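PDB 6S1Y: angiotensin-converting enzyme from Anopheles gambiae, which probably acts as a zinc-dependent peptidyl dipeptidase, cutting dipeptides from the C-terminal end of peptide substrates. Local coordinates for residues Trp21-Tyr26 with His370-Phe375; Thr265-Lys270 with Asp413-Ile418; Ser299-Lys304 with Ala538-Lys543; Gly468-Val473 with Ser599-Ser604. All coordinates share one frame; numbering follows the deposited sequence.

Contact 1: residues Trp21-Tyr26 with His370-Phe375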
loop_
_atom_site.group_PDB
_atom_site.type_symbol
_atom_site.label_atom_id
_atom_site.label_comp_id
_atom_site.label_asym_id
_atom_site.label_seq_id
_atom_site.Cartn_x
_atom_site.Cartn_y
_atom_site.Cartn_z
ATOM N N TRP A 21 -29.944 -3.975 -16.482
ATOM C CA TRP A 21 -30.767 -3.133 -15.619
ATOM C C TRP A 21 -30.309 -3.237 -14.170
ATOM O O TRP A 21 -30.327 -2.245 -13.431
ATOM C CB TRP A 21 -32.246 -3.518 -15.747
ATOM C CG TRP A 21 -33.132 -2.960 -14.651
ATOM C CD1 TRP A 21 -33.979 -3.667 -13.838
ATOM C CD2 TRP A 21 -33.245 -1.587 -14.247
ATOM N NE1 TRP A 21 -34.614 -2.817 -12.961
ATOM C CE2 TRP A 21 -34.179 -1.537 -13.189
ATOM C CE3 TRP A 21 -32.645 -0.396 -14.674
ATOM C CZ2 TRP A 21 -34.529 -0.342 -12.556
ATOM C CZ3 TRP A 21 -32.994 0.788 -14.046
ATOM C CH2 TRP A 21 -33.928 0.806 -12.999
ATOM N N ILE A 22 -29.897 -4.433 -13.748
ATOM C CA ILE A 22 -29.359 -4.603 -12.403
ATOM C C ILE A 22 -28.071 -3.801 -12.247
ATOM O O ILE A 22 -27.871 -3.117 -11.237
ATOM C CB ILE A 22 -29.145 -6.098 -12.102
ATOM C CG1 ILE A 22 -30.490 -6.837 -12.116
ATOM C CG2 ILE A 22 -28.454 -6.270 -10.763
ATOM C CD1 ILE A 22 -30.394 -8.334 -11.868
ATOM N N GLU A 23 -27.191 -3.855 -13.252
ATOM C CA GLU A 23 -25.922 -3.141 -13.184
ATOM C C GLU A 23 -26.120 -1.657 -12.895
ATOM O O GLU A 23 -25.393 -1.073 -12.084
ATOM C CB GLU A 23 -25.149 -3.315 -14.494
ATOM C CG GLU A 23 -24.520 -4.686 -14.674
ATOM C CD GLU A 23 -23.964 -4.899 -16.073
ATOM O OE1 GLU A 23 -24.193 -4.042 -16.958
ATOM O OE2 GLU A 23 -23.295 -5.932 -16.284
ATOM N N GLN A 24 -27.085 -1.024 -13.561
ATOM C CA GLN A 24 -27.297 0.404 -13.350
ATOM C C GLN A 24 -27.851 0.670 -11.959
ATOM O O GLN A 24 -27.475 1.651 -11.309
ATOM C CB GLN A 24 -28.235 0.963 -14.417
ATOM C CG GLN A 24 -27.869 0.581 -15.850
ATOM C CD GLN A 24 -26.474 1.038 -16.264
ATOM O OE1 GLN A 24 -25.955 2.046 -15.767
ATOM N NE2 GLN A 24 -25.859 0.295 -17.182
ATOM N N ARG A 25 -28.757 -0.188 -11.490
ATOM C CA ARG A 25 -29.228 -0.104 -10.112
ATOM C C ARG A 25 -28.056 -0.188 -9.137
ATOM O O ARG A 25 -27.874 0.694 -8.288
ATOM C CB ARG A 25 -30.243 -1.226 -9.866
ATOM C CG ARG A 25 -31.391 -0.889 -8.936
ATOM C CD ARG A 25 -32.702 -1.472 -9.463
ATOM N NE ARG A 25 -32.674 -2.930 -9.561
ATOM C CZ ARG A 25 -32.847 -3.756 -8.531
ATOM N NH1 ARG A 25 -32.813 -5.065 -8.721
ATOM N NH2 ARG A 25 -33.051 -3.279 -7.308
ATOM N N TYR A 26 -27.236 -1.236 -9.266
ATOM C CA TYR A 26 -26.074 -1.419 -8.391
ATOM C C TYR A 26 -25.160 -0.201 -8.439
ATOM O O TYR A 26 -24.756 0.330 -7.404
ATOM C CB TYR A 26 -25.328 -2.693 -8.824
ATOM C CG TYR A 26 -24.380 -3.341 -7.836
ATOM C CD1 TYR A 26 -24.819 -4.327 -6.964
ATOM C CD2 TYR A 26 -23.026 -3.016 -7.823
ATOM C CE1 TYR A 26 -23.942 -4.944 -6.079
ATOM C CE2 TYR A 26 -22.144 -3.623 -6.941
ATOM C CZ TYR A 26 -22.606 -4.590 -6.077
ATOM O OH TYR A 26 -21.738 -5.209 -5.200
ATOM N N HIS A 370 -15.377 2.809 -18.484
ATOM C CA HIS A 370 -16.363 2.414 -19.481
ATOM C C HIS A 370 -16.918 1.017 -19.244
ATOM O O HIS A 370 -17.829 0.601 -19.963
ATOM C CB HIS A 370 -15.740 2.453 -20.878
ATOM C CG HIS A 370 -14.705 1.395 -21.082
ATOM N ND1 HIS A 370 -13.364 1.608 -20.830
ATOM C CD2 HIS A 370 -14.819 0.095 -21.459
ATOM C CE1 HIS A 370 -12.693 0.492 -21.074
ATOM N NE2 HIS A 370 -13.552 -0.442 -21.451
ATOM N N GLN A 371 -16.378 0.271 -18.291
ATOM C CA GLN A 371 -16.843 -1.087 -18.048
ATOM C C GLN A 371 -18.095 -1.084 -17.176
ATOM O O GLN A 371 -18.421 -0.081 -16.541
ATOM C CB GLN A 371 -15.746 -1.908 -17.369
ATOM C CG GLN A 371 -14.466 -2.077 -18.185
ATOM C CD GLN A 371 -14.388 -3.407 -18.934
ATOM O OE1 GLN A 371 -15.237 -4.276 -18.788
ATOM N NE2 GLN A 371 -13.350 -3.561 -19.739
ATOM N N PRO A 372 -18.821 -2.197 -17.132
ATOM C CA PRO A 372 -19.888 -2.331 -16.136
ATOM C C PRO A 372 -19.321 -2.250 -14.726
ATOM O O PRO A 372 -18.144 -2.539 -14.481
ATOM C CB PRO A 372 -20.489 -3.711 -16.423
ATOM C CG PRO A 372 -19.477 -4.412 -17.262
ATOM C CD PRO A 372 -18.729 -3.367 -18.018
ATOM N N VAL A 373 -20.190 -1.866 -13.787
ATOM C CA VAL A 373 -19.736 -1.479 -12.455
ATOM C C VAL A 373 -18.945 -2.602 -11.789
ATOM O O VAL A 373 -17.921 -2.352 -11.151
ATOM C CB VAL A 373 -20.932 -1.043 -11.584
ATOM C CG1 VAL A 373 -21.979 -2.172 -11.469
ATOM C CG2 VAL A 373 -20.438 -0.607 -10.216
ATOM N N GLU A 374 -19.397 -3.851 -11.925
ATOM C CA GLU A 374 -18.736 -4.956 -11.243
ATOM C C GLU A 374 -17.412 -5.361 -11.889
ATOM O O GLU A 374 -16.725 -6.236 -11.351
ATOM C CB GLU A 374 -19.681 -6.165 -11.169
ATOM C CG GLU A 374 -19.937 -6.881 -12.488
ATOM C CD GLU A 374 -21.020 -6.225 -13.342
ATOM O OE1 GLU A 374 -21.743 -6.958 -14.049
ATOM O OE2 GLU A 374 -21.141 -4.985 -13.317
ATOM N N PHE A 375 -17.041 -4.774 -13.026
ATOM C CA PHE A 375 -15.707 -4.944 -13.584
ATOM C C PHE A 375 -14.824 -3.725 -13.342
ATOM O O PHE A 375 -13.657 -3.724 -13.758
ATOM C CB PHE A 375 -15.768 -5.219 -15.090
ATOM C CG PHE A 375 -16.261 -6.596 -15.453
ATOM C CD1 PHE A 375 -16.446 -7.579 -14.493
ATOM C CD2 PHE A 375 -16.531 -6.910 -16.775
ATOM C CE1 PHE A 375 -16.892 -8.854 -14.853
ATOM C CE2 PHE A 375 -16.990 -8.177 -17.136
ATOM C CZ PHE A 375 -17.162 -9.143 -16.182
#

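Contact 2: residues Thr265-Lys270 with Asp413-Ile418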
loop_
_atom_site.group_PDB
_atom_site.type_symbol
_atom_site.label_atom_id
_atom_site.label_comp_id
_atom_site.label_asym_id
_atom_site.label_seq_id
_atom_site.Cartn_x
_atom_site.Cartn_y
_atom_site.Cartn_z
ATOM N N THR A 265 24.211 5.638 4.372
ATOM C CA THR A 265 24.559 5.240 3.023
ATOM C C THR A 265 26.019 4.805 2.933
ATOM O O THR A 265 26.876 5.260 3.704
ATOM C CB THR A 265 24.285 6.387 2.038
ATOM O OG1 THR A 265 24.277 5.889 0.691
ATOM C CG2 THR A 265 25.336 7.508 2.133
ATOM N N PRO A 266 26.341 3.935 1.984
ATOM C CA PRO A 266 27.734 3.465 1.873
ATOM C C PRO A 266 28.754 4.566 1.627
ATOM O O PRO A 266 29.865 4.499 2.168
ATOM C CB PRO A 266 27.664 2.484 0.700
ATOM C CG PRO A 266 26.292 1.928 0.761
ATOM C CD PRO A 266 25.420 3.130 1.163
ATOM N N PHE A 267 28.426 5.573 0.818
ATOM C CA PHE A 267 29.402 6.558 0.344
ATOM C C PHE A 267 28.795 7.938 0.547
ATOM O O PHE A 267 28.344 8.592 -0.409
ATOM C CB PHE A 267 29.798 6.267 -1.104
ATOM C CG PHE A 267 30.437 4.899 -1.271
ATOM C CD1 PHE A 267 31.696 4.659 -0.760
ATOM C CD2 PHE A 267 29.766 3.871 -1.883
ATOM C CE1 PHE A 267 32.285 3.408 -0.859
ATOM C CE2 PHE A 267 30.336 2.611 -1.997
ATOM C CZ PHE A 267 31.606 2.380 -1.486
ATOM N N PRO A 268 28.762 8.409 1.796
ATOM C CA PRO A 268 28.061 9.659 2.095
ATOM C C PRO A 268 28.679 10.889 1.460
ATOM O O PRO A 268 27.977 11.903 1.336
ATOM C CB PRO A 268 28.122 9.747 3.634
ATOM C CG PRO A 268 29.204 8.790 4.057
ATOM C CD PRO A 268 29.220 7.709 3.008
ATOM N N GLU A 269 29.940 10.853 1.041
ATOM C CA GLU A 269 30.511 12.003 0.355
ATOM C C GLU A 269 30.521 11.825 -1.158
ATOM O O GLU A 269 31.211 12.567 -1.851
ATOM C CB GLU A 269 31.911 12.288 0.888
ATOM C CG GLU A 269 31.917 12.657 2.379
ATOM C CD GLU A 269 30.754 13.595 2.765
ATOM O OE1 GLU A 269 30.582 14.626 2.092
ATOM O OE2 GLU A 269 29.992 13.275 3.726
ATOM N N LYS A 270 29.768 10.855 -1.684
ATOM C CA LYS A 270 29.487 10.769 -3.109
ATOM C C LYS A 270 28.028 11.148 -3.343
ATOM O O LYS A 270 27.222 11.183 -2.408
ATOM C CB LYS A 270 29.766 9.377 -3.654
ATOM C CG LYS A 270 31.246 9.019 -3.661
ATOM C CD LYS A 270 31.890 9.355 -4.987
ATOM C CE LYS A 270 33.381 9.174 -4.939
ATOM N NZ LYS A 270 33.817 7.929 -5.613
ATOM N N ASP A 413 30.130 7.159 -10.940
ATOM C CA ASP A 413 31.078 6.088 -10.737
ATOM C C ASP A 413 30.370 4.949 -10.023
ATOM O O ASP A 413 29.177 5.009 -9.715
ATOM C CB ASP A 413 32.321 6.557 -9.964
ATOM C CG ASP A 413 31.989 7.187 -8.631
ATOM O OD1 ASP A 413 31.024 6.727 -7.965
ATOM O OD2 ASP A 413 32.718 8.112 -8.212
ATOM N N GLU A 414 31.108 3.891 -9.757
ATOM C CA GLU A 414 30.498 2.723 -9.141
ATOM C C GLU A 414 29.934 3.030 -7.756
ATOM O O GLU A 414 28.956 2.407 -7.348
ATOM C CB GLU A 414 31.524 1.597 -9.090
ATOM C CG GLU A 414 31.513 0.737 -10.357
ATOM C CD GLU A 414 30.209 -0.041 -10.504
ATOM O OE1 GLU A 414 29.661 -0.072 -11.626
ATOM O OE2 GLU A 414 29.729 -0.605 -9.479
ATOM N N GLN A 415 30.510 3.997 -7.027
ATOM C CA GLN A 415 30.026 4.270 -5.677
ATOM C C GLN A 415 28.716 5.039 -5.695
ATOM O O GLN A 415 27.825 4.780 -4.864
ATOM C CB GLN A 415 31.060 5.038 -4.873
ATOM C CG GLN A 415 32.253 4.186 -4.505
ATOM C CD GLN A 415 33.196 3.987 -5.677
ATOM O OE1 GLN A 415 33.479 4.920 -6.414
ATOM N NE2 GLN A 415 33.658 2.767 -5.864
ATOM N N VAL A 416 28.578 5.985 -6.619
ATOM C CA VAL A 416 27.285 6.615 -6.828
ATOM C C VAL A 416 26.245 5.548 -7.147
ATOM O O VAL A 416 25.114 5.588 -6.648
ATOM C CB VAL A 416 27.382 7.690 -7.927
ATOM C CG1 VAL A 416 26.033 8.330 -8.164
ATOM C CG2 VAL A 416 28.410 8.743 -7.532
ATOM N N LYS A 417 26.622 4.548 -7.931
ATOM C CA LYS A 417 25.650 3.512 -8.252
ATOM C C LYS A 417 25.281 2.672 -7.022
ATOM O O LYS A 417 24.110 2.278 -6.883
ATOM C CB LYS A 417 26.176 2.663 -9.398
ATOM C CG LYS A 417 25.820 3.281 -10.742
ATOM C CD LYS A 417 26.712 2.799 -11.874
ATOM C CE LYS A 417 26.740 1.287 -11.993
ATOM N NZ LYS A 417 27.256 0.871 -13.348
ATOM N N ILE A 418 26.228 2.423 -6.108
ATOM C CA ILE A 418 25.896 1.718 -4.869
ATOM C C ILE A 418 24.951 2.566 -4.008
ATOM O O ILE A 418 23.928 2.073 -3.524
ATOM C CB ILE A 418 27.185 1.339 -4.110
ATOM C CG1 ILE A 418 28.085 0.417 -4.961
ATOM C CG2 ILE A 418 26.865 0.651 -2.806
ATOM C CD1 ILE A 418 27.448 -0.897 -5.357
#

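Contact 3: residues Ser299-Lys304 with Ala538-Lys543. With NAG (2-acetamido-2-deoxy-beta-D-glucopyranose), chain C.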
loop_
_atom_site.group_PDB
_atom_site.type_symbol
_atom_site.label_atom_id
_atom_site.label_comp_id
_atom_site.label_asym_id
_atom_site.label_seq_id
_atom_site.Cartn_x
_atom_site.Cartn_y
_atom_site.Cartn_z
ATOM N N SER A 299 2.548 11.813 -21.144
ATOM C CA SER A 299 3.684 11.399 -21.956
ATOM C C SER A 299 3.579 9.950 -22.408
ATOM O O SER A 299 4.271 9.556 -23.355
ATOM C CB SER A 299 4.986 11.579 -21.173
ATOM O OG SER A 299 5.271 10.408 -20.400
ATOM N N LEU A 300 2.765 9.133 -21.734
ATOM C CA LEU A 300 2.590 7.737 -22.118
ATOM C C LEU A 300 1.347 7.515 -22.980
ATOM O O LEU A 300 0.899 6.368 -23.125
ATOM C CB LEU A 300 2.513 6.838 -20.880
ATOM C CG LEU A 300 3.704 6.824 -19.916
ATOM C CD1 LEU A 300 3.375 6.066 -18.633
ATOM C CD2 LEU A 300 4.928 6.216 -20.574
ATOM N N ASN A 301 0.778 8.587 -23.545
ATOM C CA ASN A 301 -0.471 8.494 -24.300
ATOM C C ASN A 301 -1.585 7.887 -23.454
ATOM O O ASN A 301 -2.386 7.084 -23.929
ATOM C CB ASN A 301 -0.301 7.693 -25.587
ATOM C CG ASN A 301 -1.419 7.960 -26.596
ATOM O OD1 ASN A 301 -1.822 9.098 -26.791
ATOM N ND2 ASN A 301 -1.923 6.896 -27.225
ATOM N N MET A 302 -1.638 8.282 -22.192
ATOM C CA MET A 302 -2.654 7.836 -21.251
ATOM C C MET A 302 -3.487 9.043 -20.850
ATOM O O MET A 302 -3.129 10.180 -21.132
ATOM C CB MET A 302 -2.005 7.141 -20.033
ATOM C CG MET A 302 -1.241 5.844 -20.417
ATOM S SD MET A 302 -0.479 4.881 -19.052
ATOM C CE MET A 302 -1.933 4.125 -18.341
ATOM N N THR A 303 -4.599 8.789 -20.157
ATOM C CA THR A 303 -5.622 9.810 -19.996
ATOM C C THR A 303 -5.154 10.943 -19.098
ATOM O O THR A 303 -4.666 10.709 -17.988
ATOM C CB THR A 303 -6.896 9.201 -19.423
ATOM O OG1 THR A 303 -7.369 8.175 -20.301
ATOM C CG2 THR A 303 -7.968 10.281 -19.239
ATOM N N LYS A 304 -5.319 12.173 -19.580
ATOM C CA LYS A 304 -5.086 13.370 -18.785
ATOM C C LYS A 304 -6.139 13.484 -17.688
ATOM O O LYS A 304 -7.281 13.057 -17.852
ATOM C CB LYS A 304 -5.142 14.613 -19.686
ATOM C CG LYS A 304 -4.793 15.929 -19.002
ATOM C CD LYS A 304 -5.543 17.106 -19.630
ATOM C CE LYS A 304 -4.602 18.250 -20.004
ATOM N NZ LYS A 304 -3.605 18.582 -18.940
ATOM N N ALA A 538 5.215 1.903 -24.577
ATOM C CA ALA A 538 4.935 1.272 -23.289
ATOM C C ALA A 538 3.556 1.653 -22.766
ATOM O O ALA A 538 2.840 0.801 -22.239
ATOM C CB ALA A 538 6.012 1.671 -22.272
ATOM N N GLY A 539 3.184 2.932 -22.886
ATOM C CA GLY A 539 1.865 3.359 -22.458
ATOM C C GLY A 539 0.751 2.588 -23.140
ATOM O O GLY A 539 -0.257 2.247 -22.513
ATOM N N ASN A 540 0.921 2.283 -24.423
ATOM C CA ASN A 540 -0.156 1.634 -25.158
ATOM C C ASN A 540 -0.409 0.235 -24.619
ATOM O O ASN A 540 -1.566 -0.159 -24.427
ATOM C CB ASN A 540 0.168 1.589 -26.659
ATOM C CG ASN A 540 0.142 2.972 -27.307
ATOM O OD1 ASN A 540 -0.539 3.879 -26.836
ATOM N ND2 ASN A 540 0.887 3.128 -28.400
ATOM N N GLN A 541 0.657 -0.533 -24.357
ATOM C CA GLN A 541 0.450 -1.866 -23.798
ATOM C C GLN A 541 -0.081 -1.788 -22.370
ATOM O O GLN A 541 -0.893 -2.625 -21.958
ATOM C CB GLN A 541 1.742 -2.672 -23.843
ATOM C CG GLN A 541 2.115 -3.169 -25.239
ATOM C CD GLN A 541 1.102 -4.143 -25.798
ATOM O OE1 GLN A 541 0.883 -5.220 -25.237
ATOM N NE2 GLN A 541 0.470 -3.762 -26.906
ATOM N N LEU A 542 0.337 -0.777 -21.613
ATOM C CA LEU A 542 -0.174 -0.617 -20.259
ATOM C C LEU A 542 -1.661 -0.260 -20.269
ATOM O O LEU A 542 -2.461 -0.908 -19.576
ATOM C CB LEU A 542 0.663 0.433 -19.528
ATOM C CG LEU A 542 0.315 0.736 -18.076
ATOM C CD1 LEU A 542 0.362 -0.511 -17.214
ATOM C CD2 LEU A 542 1.265 1.799 -17.520
ATOM N N LYS A 543 -2.047 0.758 -21.060
ATOM C CA LYS A 543 -3.459 1.098 -21.269
ATOM C C LYS A 543 -4.319 -0.141 -21.493
ATOM O O LYS A 543 -5.382 -0.303 -20.886
ATOM C CB LYS A 543 -3.637 2.004 -22.495
ATOM C CG LYS A 543 -3.265 3.439 -22.344
ATOM C CD LYS A 543 -3.299 4.132 -23.713
ATOM C CE LYS A 543 -4.710 4.329 -24.241
ATOM N NZ LYS A 543 -4.692 4.846 -25.636
HETATM C C1 NAG C . -2.965 6.974 -28.227
HETATM C C2 NAG C . -2.383 6.441 -29.542
HETATM C C3 NAG C . -3.452 6.417 -30.634
HETATM C C4 NAG C . -4.703 5.678 -30.170
HETATM C C5 NAG C . -5.178 6.260 -28.834
HETATM C C6 NAG C . -6.327 5.493 -28.224
HETATM C C7 NAG C . 0.007 6.766 -30.026
HETATM C C8 NAG C . 1.060 7.740 -30.452
HETATM N N2 NAG C . -1.241 7.243 -29.958
HETATM O O3 NAG C . -2.905 5.760 -31.770
HETATM O O4 NAG C . -5.729 5.787 -31.159
HETATM O O5 NAG C . -4.112 6.216 -27.871
HETATM O O6 NAG C . -6.714 6.054 -26.976
HETATM O O7 NAG C . 0.273 5.597 -29.764
#

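Contact 4: residues Gly468-Val473 with Ser599-Ser604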
loop_
_atom_site.group_PDB
_atom_site.type_symbol
_atom_site.label_atom_id
_atom_site.label_comp_id
_atom_site.label_asym_id
_atom_site.label_seq_id
_atom_site.Cartn_x
_atom_site.Cartn_y
_atom_site.Cartn_z
ATOM N N GLY A 468 12.970 -8.638 11.603
ATOM C CA GLY A 468 14.113 -8.389 12.462
ATOM C C GLY A 468 14.115 -7.006 13.062
ATOM O O GLY A 468 15.183 -6.391 13.170
ATOM N N VAL A 469 12.938 -6.494 13.446
ATOM C CA VAL A 469 12.809 -5.213 14.136
ATOM C C VAL A 469 11.935 -5.434 15.362
ATOM O O VAL A 469 11.151 -6.388 15.428
ATOM C CB VAL A 469 12.208 -4.102 13.241
ATOM C CG1 VAL A 469 13.022 -3.962 11.987
ATOM C CG2 VAL A 469 10.761 -4.381 12.914
ATOM N N GLU A 470 12.051 -4.519 16.324
ATOM C CA GLU A 470 11.367 -4.682 17.602
ATOM C C GLU A 470 11.009 -3.318 18.175
ATOM O O GLU A 470 11.673 -2.317 17.883
ATOM C CB GLU A 470 12.239 -5.455 18.619
ATOM C CG GLU A 470 13.471 -4.679 19.109
ATOM C CD GLU A 470 14.384 -5.465 20.048
ATOM O OE1 GLU A 470 14.204 -6.721 20.169
ATOM O OE2 GLU A 470 15.276 -4.826 20.673
ATOM N N PRO A 471 10.006 -3.261 19.049
ATOM C CA PRO A 471 9.681 -2.028 19.753
ATOM C C PRO A 471 10.860 -1.490 20.541
ATOM O O PRO A 471 11.743 -2.244 20.971
ATOM C CB PRO A 471 8.547 -2.453 20.703
ATOM C CG PRO A 471 7.949 -3.674 20.094
ATOM C CD PRO A 471 9.085 -4.361 19.402
ATOM N N PRO A 472 10.863 -0.178 20.811
ATOM C CA PRO A 472 11.933 0.425 21.609
ATOM C C PRO A 472 11.796 0.210 23.110
ATOM O O PRO A 472 12.725 0.545 23.857
ATOM C CB PRO A 472 11.786 1.909 21.272
ATOM C CG PRO A 472 10.282 2.053 21.148
ATOM C CD PRO A 472 9.838 0.811 20.431
ATOM N N VAL A 473 10.649 -0.273 23.581
ATOM C CA VAL A 473 10.398 -0.527 24.993
ATOM C C VAL A 473 9.694 -1.874 25.078
ATOM O O VAL A 473 9.153 -2.379 24.091
ATOM C CB VAL A 473 9.519 0.551 25.651
ATOM C CG1 VAL A 473 10.206 1.919 25.635
ATOM C CG2 VAL A 473 8.162 0.596 24.950
ATOM N N SER A 599 13.325 -11.404 19.299
ATOM C CA SER A 599 13.097 -10.267 20.180
ATOM C C SER A 599 12.592 -10.713 21.549
ATOM O O SER A 599 11.795 -11.638 21.665
ATOM C CB SER A 599 12.086 -9.308 19.563
ATOM O OG SER A 599 11.878 -8.210 20.435
ATOM N N GLN A 600 13.032 -10.005 22.585
ATOM C CA GLN A 600 12.535 -10.184 23.942
ATOM C C GLN A 600 11.676 -9.006 24.384
ATOM O O GLN A 600 11.451 -8.820 25.580
ATOM C CB GLN A 600 13.706 -10.365 24.910
ATOM C CG GLN A 600 14.550 -11.609 24.628
ATOM C CD GLN A 600 15.832 -11.649 25.451
ATOM O OE1 GLN A 600 16.417 -10.611 25.781
ATOM N NE2 GLN A 600 16.282 -12.844 25.763
ATOM N N LYS A 601 11.183 -8.209 23.445
ATOM C CA LYS A 601 10.516 -6.969 23.783
ATOM C C LYS A 601 9.003 -7.092 23.944
ATOM O O LYS A 601 8.324 -6.062 24.011
ATOM C CB LYS A 601 10.838 -5.920 22.728
ATOM C CG LYS A 601 12.231 -5.325 22.860
ATOM C CD LYS A 601 12.335 -4.493 24.124
ATOM C CE LYS A 601 13.613 -3.680 24.179
ATOM N NZ LYS A 601 14.785 -4.564 23.946
ATOM N N CYS A 602 8.453 -8.302 24.000
ATOM C CA CYS A 602 7.031 -8.494 24.285
ATOM C C CYS A 602 6.868 -9.669 25.238
ATOM O O CYS A 602 7.302 -10.780 24.926
ATOM C CB CYS A 602 6.212 -8.734 23.007
ATOM S SG CYS A 602 4.381 -8.615 23.257
ATOM N N VAL A 603 6.192 -9.418 26.361
ATOM C CA VAL A 603 6.153 -10.302 27.528
ATOM C C VAL A 603 4.728 -10.793 27.747
ATOM O O VAL A 603 3.788 -9.989 27.767
ATOM C CB VAL A 603 6.649 -9.558 28.784
ATOM C CG1 VAL A 603 6.461 -10.405 30.036
ATOM C CG2 VAL A 603 8.094 -9.157 28.617
ATOM N N SER A 604 4.573 -12.101 27.920
ATOM C CA SER A 604 3.284 -12.715 28.283
ATOM C C SER A 604 3.371 -13.325 29.687
ATOM O O SER A 604 2.347 -13.565 30.345
ATOM C CB SER A 604 2.878 -13.795 27.276
ATOM O OG SER A 604 2.387 -13.221 26.071
HETATM O O HOH W 1 15.106 -7.988 22.356
#

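Contact 1: residues Trp21-Tyr26 with His370-Phe375
E23 of helix 12-42 presses against P372 and E374, in the loop that follows the HExxH helix 349-368. The E23 chain runs alongside the proline ring, OE2 lying 3.6 Å from P372 CB. It crosses E374 at about a right angle, and the two carboxylates are turned 67° apart. Their nearest oxygens, E23 OE2 and E374 OE1, are 2.9 Å apart, two acceptors with no hydrogen bond between them, a like-charge contact. R86 of helix 81-90 probably eases the crowding of charge: its NE makes a salt bridge to E23 OE2, and its side chain also touches E374. With two acceptors this close, one acid may be protonated; E374 OE2 is also buried and has no partner in the model. The bend of E374 at chi2 (-83°) turns its carboxylate across E23, with E374 OE2 3.7 Å from E23 CG. One turn further along the helix the contact is apolar. The ring of Y26, itself edge-to-face with F59, approaches V373 obliquely, with 3.9 Å between Y26 CD2 and V373 CG1. The same methyl, V373 CG1, rests 3.6 Å from the backbone oxygen E23 O.

Contact 2: residues Thr265-Lys270 with Asp413-Ile418
F267 and Q415 both turn CG anti to their own carbonyl carbon (chi1 -61° and -71°), which lays the Q415 chain over one face of the phenyl ring. Q415 CG sits 3.4 Å from the ring centroid and almost on its normal, a CH-pi contact. I418 CB comes to the edge of the same ring, and I418 CG2 packs 3.8 Å from P266 CG. K270, which closes a type I turn begun at F267, bends at chi2 and chi4 to carry its ammonium to the start of the helix. There K270 NZ makes a salt bridge of 2.8 Å to D413 OD2, arriving from above the carboxylate plane, and a weak bond to Q415 OE1. D413 is the N-cap residue: its other oxygen, OD1, accepts from V416 N at 2.9 Å and nearly straight (171°), so one carboxylate serves both helix and loop. N419 of helix 414-429 bonds T265 OG1 and F267 O, while W582 of helix 577-590 touches P266, F267 and I418, so a third element packs where loop and helix meet.

Contact 3: residues Ser299-Lys304 with Ala538-Lys543
An N-glycosylation site lies at this contact: N301, in the sequon N301-M302-T303, carries an N-acetylglucosamine that helix 536-547 also holds. N301 ND2 is bonded covalently to the sugar C1. N540 uses both ends of its amide: OD1 accepts a nearly straight (169°) but weak bond of 3.3 Å from N301 ND2, while N540 ND2 donates to the acetamide oxygen O7 of the sugar at 2.9 Å. K543 takes the far side of the sugar, its NZ donating to the sugar O6 at 2.7 Å. A bend at chi3 (72°) turns its ammonium to the sugar after the aliphatic part has passed N301 O. The linkage, two hydrogen bonds to the sugar and a weak one from the linkage nitrogen should limit how the first sugar swings. Next to this grip the backbones come close. L300 O receives a CA-H...O contact from G539 CA at 3.2 Å, an approach that glycine, having no side chain, permits. M302 then fills in toward the interior: its side chain runs past that of K543 in the opposite direction and crosses L542 at about a right angle, M302 SD 3.9 Å from L542 CD2. N301, with positive phi (57°), follows the end of helix 286-299. The arrangement is that of a sequon asparagine at the C-prime position of a Schellman motif, just past the helix end.

Contact 4: residues Gly468-Val473 with Ser599-Ser604
K601 CG lies squarely over one face of the E470 carboxylate, 3.5 Å from E470 CD, and every partner of the two carboxylate oxygens in this contact leans to that same side. Here the strand 469-470 meets an ST turn at S599, just ahead of the short, weakly bonded strand about 602-603. S599 OG donates to E470 OE1 at 2.8 Å from the anti side, 31° out of the carboxylate plane. The hydroxyl also accepts from K601 N at 3.1 Å, the bond that makes the turn. A water gives E470 OE1 a second donor at 2.7 Å and accepts from Q600 N, so the carboxylate is tied to S599 and K601 directly and to Q600 through the water. E470 reaches them with CG between its backbone N and carbonyl carbon (chi1 69°) and an extended chain beyond. K601 bends at chi2 and chi4 and runs past P471 in the opposite direction. Strand 469-470 pairs in parallel with 244-245 and strand 602-603 with 475-476, while the C602-C457 disulfide ties the last modelled residues to helix 455-467. The ammonium adds a weak salt bridge: K601 NZ stands well above the carboxylate plane, 3.3 Å from E470 OE2.

Contacts 1 and 3 are neighbours, their centres 25 Å and nearest atoms about 7 Å apart, and both adjoin helix 349-368, which carries zinc ligands H357 and H361. Residues 370-375 of contact 1 lie in the loop after that helix, and in contact 3 T303 O accepts from its Q363. E385, the third zinc ligand, sits on helix 381-395, just after the same loop. Contact 2 lies beyond the chain's centre from contact 1, with centres 53 Å apart. Contact 4, on the far side of the centre from contacts 1 and 3, comes within about 17 Å of contact 2 at the nearest atoms. None of the four includes a residue of the zinc site or the peptide pocket.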